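Local coordinates for PixA inclusion body protein (PDB 4LZK) that is of unknown function but belongs to the PixA family of inclusion body proteins, and so may accumulate in intracellular inclusions, at residues I22-D27 against T51-L56; T160-Y165 against F178-Q183. All coordinates share one frame; numbering follows the deposited sequence.

Interaction 1 (I22-D27 against T51-L56)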
# COMPACT_ATOMS: atom_id res chain seq x y z
N ILE C 22 15.78 -11.72 -4.24
CA ILE C 22 15.48 -10.46 -3.70
C ILE C 22 16.33 -9.43 -4.45
O ILE C 22 17.48 -9.68 -4.62
CB ILE C 22 15.76 -10.36 -2.16
CG1 ILE C 22 14.97 -11.38 -1.32
CG2 ILE C 22 15.54 -8.96 -1.67
CD1 ILE C 22 15.51 -11.48 0.11
N LEU C 23 15.74 -8.31 -4.88
CA LEU C 23 16.44 -7.23 -5.54
C LEU C 23 16.30 -5.94 -4.76
O LEU C 23 15.17 -5.41 -4.52
CB LEU C 23 16.01 -7.08 -7.02
CG LEU C 23 16.86 -6.11 -7.86
CD1 LEU C 23 18.27 -6.68 -8.05
CD2 LEU C 23 16.15 -5.85 -9.18
N ALA C 24 17.43 -5.35 -4.40
CA ALA C 24 17.42 -4.05 -3.83
C ALA C 24 17.75 -3.06 -4.92
O ALA C 24 18.73 -3.21 -5.59
CB ALA C 24 18.40 -3.88 -2.62
N VAL C 25 16.88 -2.06 -5.07
CA VAL C 25 17.01 -1.02 -6.08
C VAL C 25 17.22 0.32 -5.40
O VAL C 25 16.33 0.82 -4.74
CB VAL C 25 15.80 -0.99 -7.01
CG1 VAL C 25 15.90 0.17 -8.04
CG2 VAL C 25 15.63 -2.35 -7.67
N ILE C 26 18.37 0.94 -5.59
CA ILE C 26 18.80 2.05 -4.76
C ILE C 26 18.73 3.32 -5.59
O ILE C 26 19.17 3.31 -6.77
CB ILE C 26 20.25 1.82 -4.28
CG1 ILE C 26 20.25 0.60 -3.37
CG2 ILE C 26 20.84 3.07 -3.58
CD1 ILE C 26 21.39 -0.30 -3.48
N ASP C 27 18.12 4.36 -5.04
CA ASP C 27 18.02 5.70 -5.68
C ASP C 27 19.36 6.46 -5.42
O ASP C 27 19.54 7.20 -4.43
CB ASP C 27 16.82 6.46 -5.18
CG ASP C 27 16.55 7.81 -5.93
OD1 ASP C 27 17.41 8.29 -6.67
OD2 ASP C 27 15.46 8.37 -5.75
N THR C 51 14.15 4.74 3.15
CA THR C 51 13.43 5.61 2.26
C THR C 51 14.17 5.85 0.89
O THR C 51 13.58 6.19 -0.17
CB THR C 51 13.28 6.91 3.09
OG1 THR C 51 11.93 7.31 3.13
CG2 THR C 51 14.14 7.92 2.65
N ALA C 52 15.47 5.63 0.92
CA ALA C 52 16.34 5.85 -0.24
C ALA C 52 16.39 4.67 -1.19
O ALA C 52 17.14 4.69 -2.15
CB ALA C 52 17.73 6.10 0.28
N LEU C 53 15.65 3.62 -0.94
CA LEU C 53 15.74 2.50 -1.80
C LEU C 53 14.44 1.74 -1.81
O LEU C 53 13.53 2.09 -1.08
CB LEU C 53 16.92 1.59 -1.39
CG LEU C 53 16.73 0.93 -0.00
CD1 LEU C 53 16.97 -0.56 -0.15
CD2 LEU C 53 17.72 1.53 0.95
N PHE C 54 14.34 0.72 -2.63
CA PHE C 54 13.15 -0.12 -2.74
C PHE C 54 13.64 -1.59 -2.71
O PHE C 54 14.71 -1.90 -3.23
CB PHE C 54 12.50 0.16 -4.06
CG PHE C 54 12.24 1.61 -4.33
CD1 PHE C 54 11.13 2.23 -3.78
CD2 PHE C 54 13.06 2.35 -5.14
CE1 PHE C 54 10.85 3.58 -4.04
CE2 PHE C 54 12.79 3.71 -5.41
CZ PHE C 54 11.68 4.31 -4.86
N MSE C 55 12.89 -2.48 -2.13
CA MSE C 55 13.30 -3.93 -2.12
C MSE C 55 12.12 -4.73 -2.67
O MSE C 55 11.00 -4.45 -2.34
CB MSE C 55 13.63 -4.40 -0.74
CG MSE C 55 15.01 -3.92 -0.27
SE MSE C 55 15.55 -4.61 1.49
CE MSE C 55 16.19 -6.30 0.89
N LEU C 56 12.40 -5.65 -3.56
CA LEU C 56 11.41 -6.49 -4.21
C LEU C 56 11.81 -7.94 -4.02
O LEU C 56 13.04 -8.25 -3.91
CB LEU C 56 11.47 -6.18 -5.67
CG LEU C 56 11.20 -4.69 -6.01
CD1 LEU C 56 11.39 -4.56 -7.47
CD2 LEU C 56 9.86 -4.14 -5.59

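Interaction 2 (T160-Y165 against F178-Q183)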
# COMPACT_ATOMS: atom_id res chain seq x y z
N THR C 160 22.69 -4.22 5.20
CA THR C 160 23.34 -4.53 3.91
C THR C 160 24.19 -3.30 3.54
O THR C 160 23.65 -2.18 3.43
CB THR C 160 22.32 -4.79 2.84
OG1 THR C 160 21.51 -5.96 3.20
CG2 THR C 160 23.01 -5.00 1.51
N SER C 161 25.49 -3.49 3.36
CA SER C 161 26.41 -2.44 3.03
C SER C 161 26.78 -2.52 1.53
O SER C 161 26.90 -3.60 0.97
CB SER C 161 27.68 -2.55 3.83
OG SER C 161 27.37 -2.49 5.20
N PHE C 162 26.86 -1.37 0.88
CA PHE C 162 27.12 -1.31 -0.54
C PHE C 162 28.02 -0.15 -0.87
O PHE C 162 28.11 0.85 -0.18
CB PHE C 162 25.82 -1.21 -1.34
CG PHE C 162 25.08 0.11 -1.21
CD1 PHE C 162 24.12 0.31 -0.19
CD2 PHE C 162 25.23 1.12 -2.16
CE1 PHE C 162 23.43 1.47 -0.11
CE2 PHE C 162 24.52 2.30 -2.04
CZ PHE C 162 23.62 2.46 -1.04
N ALA C 163 28.74 -0.32 -1.98
CA ALA C 163 29.59 0.78 -2.49
C ALA C 163 28.82 1.48 -3.57
O ALA C 163 28.20 0.83 -4.44
CB ALA C 163 30.89 0.23 -3.06
N LEU C 164 28.81 2.80 -3.53
CA LEU C 164 28.22 3.60 -4.57
C LEU C 164 29.36 4.16 -5.47
O LEU C 164 30.24 4.94 -5.01
CB LEU C 164 27.39 4.68 -3.93
CG LEU C 164 26.32 5.32 -4.75
CD1 LEU C 164 25.52 6.26 -3.94
CD2 LEU C 164 26.86 6.05 -5.93
N TYR C 165 29.34 3.79 -6.74
CA TYR C 165 30.38 4.29 -7.68
C TYR C 165 29.73 5.27 -8.62
O TYR C 165 28.54 5.09 -8.97
CB TYR C 165 31.04 3.17 -8.47
CG TYR C 165 31.91 2.32 -7.68
CD1 TYR C 165 33.25 2.64 -7.45
CD2 TYR C 165 31.40 1.16 -7.10
CE1 TYR C 165 34.04 1.82 -6.68
CE2 TYR C 165 32.18 0.36 -6.36
CZ TYR C 165 33.49 0.70 -6.12
OH TYR C 165 34.21 -0.15 -5.33
N PHE C 178 27.95 2.76 2.06
CA PHE C 178 26.71 3.03 2.71
C PHE C 178 26.06 1.73 3.16
O PHE C 178 26.45 0.69 2.71
CB PHE C 178 25.71 3.69 1.72
CG PHE C 178 26.14 5.00 1.18
CD1 PHE C 178 25.86 6.14 1.82
CD2 PHE C 178 26.82 5.06 -0.03
CE1 PHE C 178 26.22 7.41 1.29
CE2 PHE C 178 27.18 6.29 -0.57
CZ PHE C 178 26.88 7.48 0.09
N PHE C 179 25.14 1.80 4.17
CA PHE C 179 24.33 0.69 4.51
C PHE C 179 22.93 1.06 4.90
O PHE C 179 22.67 2.19 5.38
CB PHE C 179 24.96 -0.11 5.64
CG PHE C 179 24.74 0.48 7.02
CD1 PHE C 179 25.58 1.45 7.48
CD2 PHE C 179 23.76 -0.03 7.88
CE1 PHE C 179 25.40 2.00 8.78
CE2 PHE C 179 23.57 0.53 9.14
CZ PHE C 179 24.43 1.53 9.60
N TRP C 180 22.01 0.12 4.70
CA TRP C 180 20.64 0.30 5.14
C TRP C 180 20.21 -0.94 5.92
O TRP C 180 20.88 -2.02 5.84
CB TRP C 180 19.71 0.51 3.99
CG TRP C 180 19.25 -0.74 3.25
CD1 TRP C 180 18.10 -1.44 3.50
CD2 TRP C 180 19.87 -1.40 2.15
NE1 TRP C 180 17.97 -2.45 2.64
CE2 TRP C 180 19.06 -2.52 1.82
CE3 TRP C 180 21.03 -1.19 1.42
CZ2 TRP C 180 19.37 -3.41 0.78
CZ3 TRP C 180 21.35 -2.07 0.40
CH2 TRP C 180 20.53 -3.17 0.08
N VAL C 181 19.14 -0.82 6.68
CA VAL C 181 18.67 -1.91 7.46
C VAL C 181 17.32 -2.28 6.96
O VAL C 181 16.48 -1.40 6.68
CB VAL C 181 18.59 -1.49 8.93
CG1 VAL C 181 18.01 -2.54 9.82
CG2 VAL C 181 19.96 -1.06 9.42
N TRP C 182 17.07 -3.58 6.85
CA TRP C 182 15.80 -4.10 6.44
C TRP C 182 15.38 -5.18 7.41
O TRP C 182 16.18 -5.59 8.25
CB TRP C 182 15.89 -4.59 4.99
CG TRP C 182 16.94 -5.53 4.61
CD1 TRP C 182 18.24 -5.27 4.38
CD2 TRP C 182 16.75 -6.94 4.30
NE1 TRP C 182 18.92 -6.43 4.01
CE2 TRP C 182 18.04 -7.46 3.93
CE3 TRP C 182 15.65 -7.80 4.33
CZ2 TRP C 182 18.24 -8.77 3.61
CZ3 TRP C 182 15.83 -9.11 4.01
CH2 TRP C 182 17.14 -9.61 3.65
N GLN C 183 14.17 -5.66 7.29
CA GLN C 183 13.57 -6.52 8.31
C GLN C 183 12.95 -7.77 7.67
O GLN C 183 12.36 -7.73 6.57
CB GLN C 183 12.45 -5.76 9.10
CG GLN C 183 12.88 -4.40 9.59
CD GLN C 183 11.74 -3.56 10.18
OE1 GLN C 183 10.64 -3.53 9.66
NE2 GLN C 183 12.04 -2.86 11.28

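Interaction 1 (I22-D27 against T51-L56)
Leu23 and Leu56 face each other as an antiparallel hydrogen-bonded pair, and their two bonds, from Leu23 N to Leu56 O and from Leu56 N to Leu23 O, are both 2.9 Å long. Two residues further along strand 19-26, Val25 pairs with Phe54 in the same way. Here Val25 N reaches Phe54 O at 2.8 Å in a nearly straight bond (N-H...O 175°). A fifth bond, from Asp27 N to Ala52 O at 3.1 Å, continues the pairing past the end of strand 19-26, where Asp27 caps helix 28-34 through OD1 and Tyr30 N. Weaker CA-H...O contacts fill the intervals, among them Met55 CA to Leu23 O at 3.4 Å.

These bonds set strand 53-57 at one edge of a five-stranded mixed sheet within the chain; strand 19-26 lies inside it, its other side bonded to strand 81-88.

The apolar contacts across the pair lie mainly on the sheet face of Ala24, Ile26, Leu53 and Met55. The selenomethionine Met55 bends at its third torsion (chi3 82°), which brings CE to Ile22 CG2 at 3.7 Å, while its CG passes Ala24 CB. Ile26 and Leu53 run alongside each other, CG1 of Ile26 lying 4.0 Å from CB of Leu53. Leu23, Val25, Phe54 and Leu56 occupy the other face, where Val25 and Leu56 pack against Leu56 and Val25, respectively, of the second subunit.

Interaction 2 (T160-Y165 against F178-Q183)
Thr160 OG1, at the edge of the Trp182 indole and only 8° out of its plane, accepts a 2.8 Å hydrogen bond from Trp182 NE1. With OG1 beside the backbone N (chi1 -62°), the threonine directs its hydroxyl to Trp182 and lays its carbon atoms over Trp180. Thr160 CB makes a CH-pi contact 3.7 Å from the centroid of the Trp180 six-membered ring, and CG2 comes to 3.4 Å from Trp180 CH2.

The same face of the sheet carries an aromatic cluster of Phe162, Phe178 and Trp180. Phe178 CB sits over one face of the Phe162 ring, toward its rim, 3.7 Å from CE1. The two phenyl rings are tilted by only 28° yet displaced so far that they hardly overlie each other. Phe162 CD1 meets the edge of Trp180 at CZ3, 3.7 Å away, and Leu164 CB approaches the edge of the Phe178 ring at CE2, also 3.7 Å away.

Strands 154-167 and 172-186 form a beta hairpin, and paired backbone bonds join Thr160 to Trp180 and Phe162 to Phe178; the shortest of these runs from Phe162 N to Phe178 O at 2.8 Å. On the reverse face, Ser161 and Phe179 both pack against Leu13 of the fourth subunit. In this buried, largely aromatic setting, the Thr160 hydroxyl satisfies the indole N-H of Trp182 and restrains the turn of that indole, while the threonine carbons cover a face of its neighbour.

Both segments of interaction 1 precede those of interaction 2 in the sequence; their centres are about 10 Å apart. Each joins antiparallel strands, but in different sheets: 19-26 with 53-57 in one, and the hairpin 154-167 with 172-186 in the other. The two sheets pack face to face as layers of a beta sandwich, and the contacts meet between them. Trp180 inserts against the first sheet, its CH2 lying 3.5 Å from Ala24 CB and its CE2 3.5 Å from Leu53 CD1. Met55 SE packs on Trp182 CB as well as on Trp180. The two indoles that Thr160 touches thus form part of the hydrophobic core uniting the layers, while outward faces of both contacts meet other subunits.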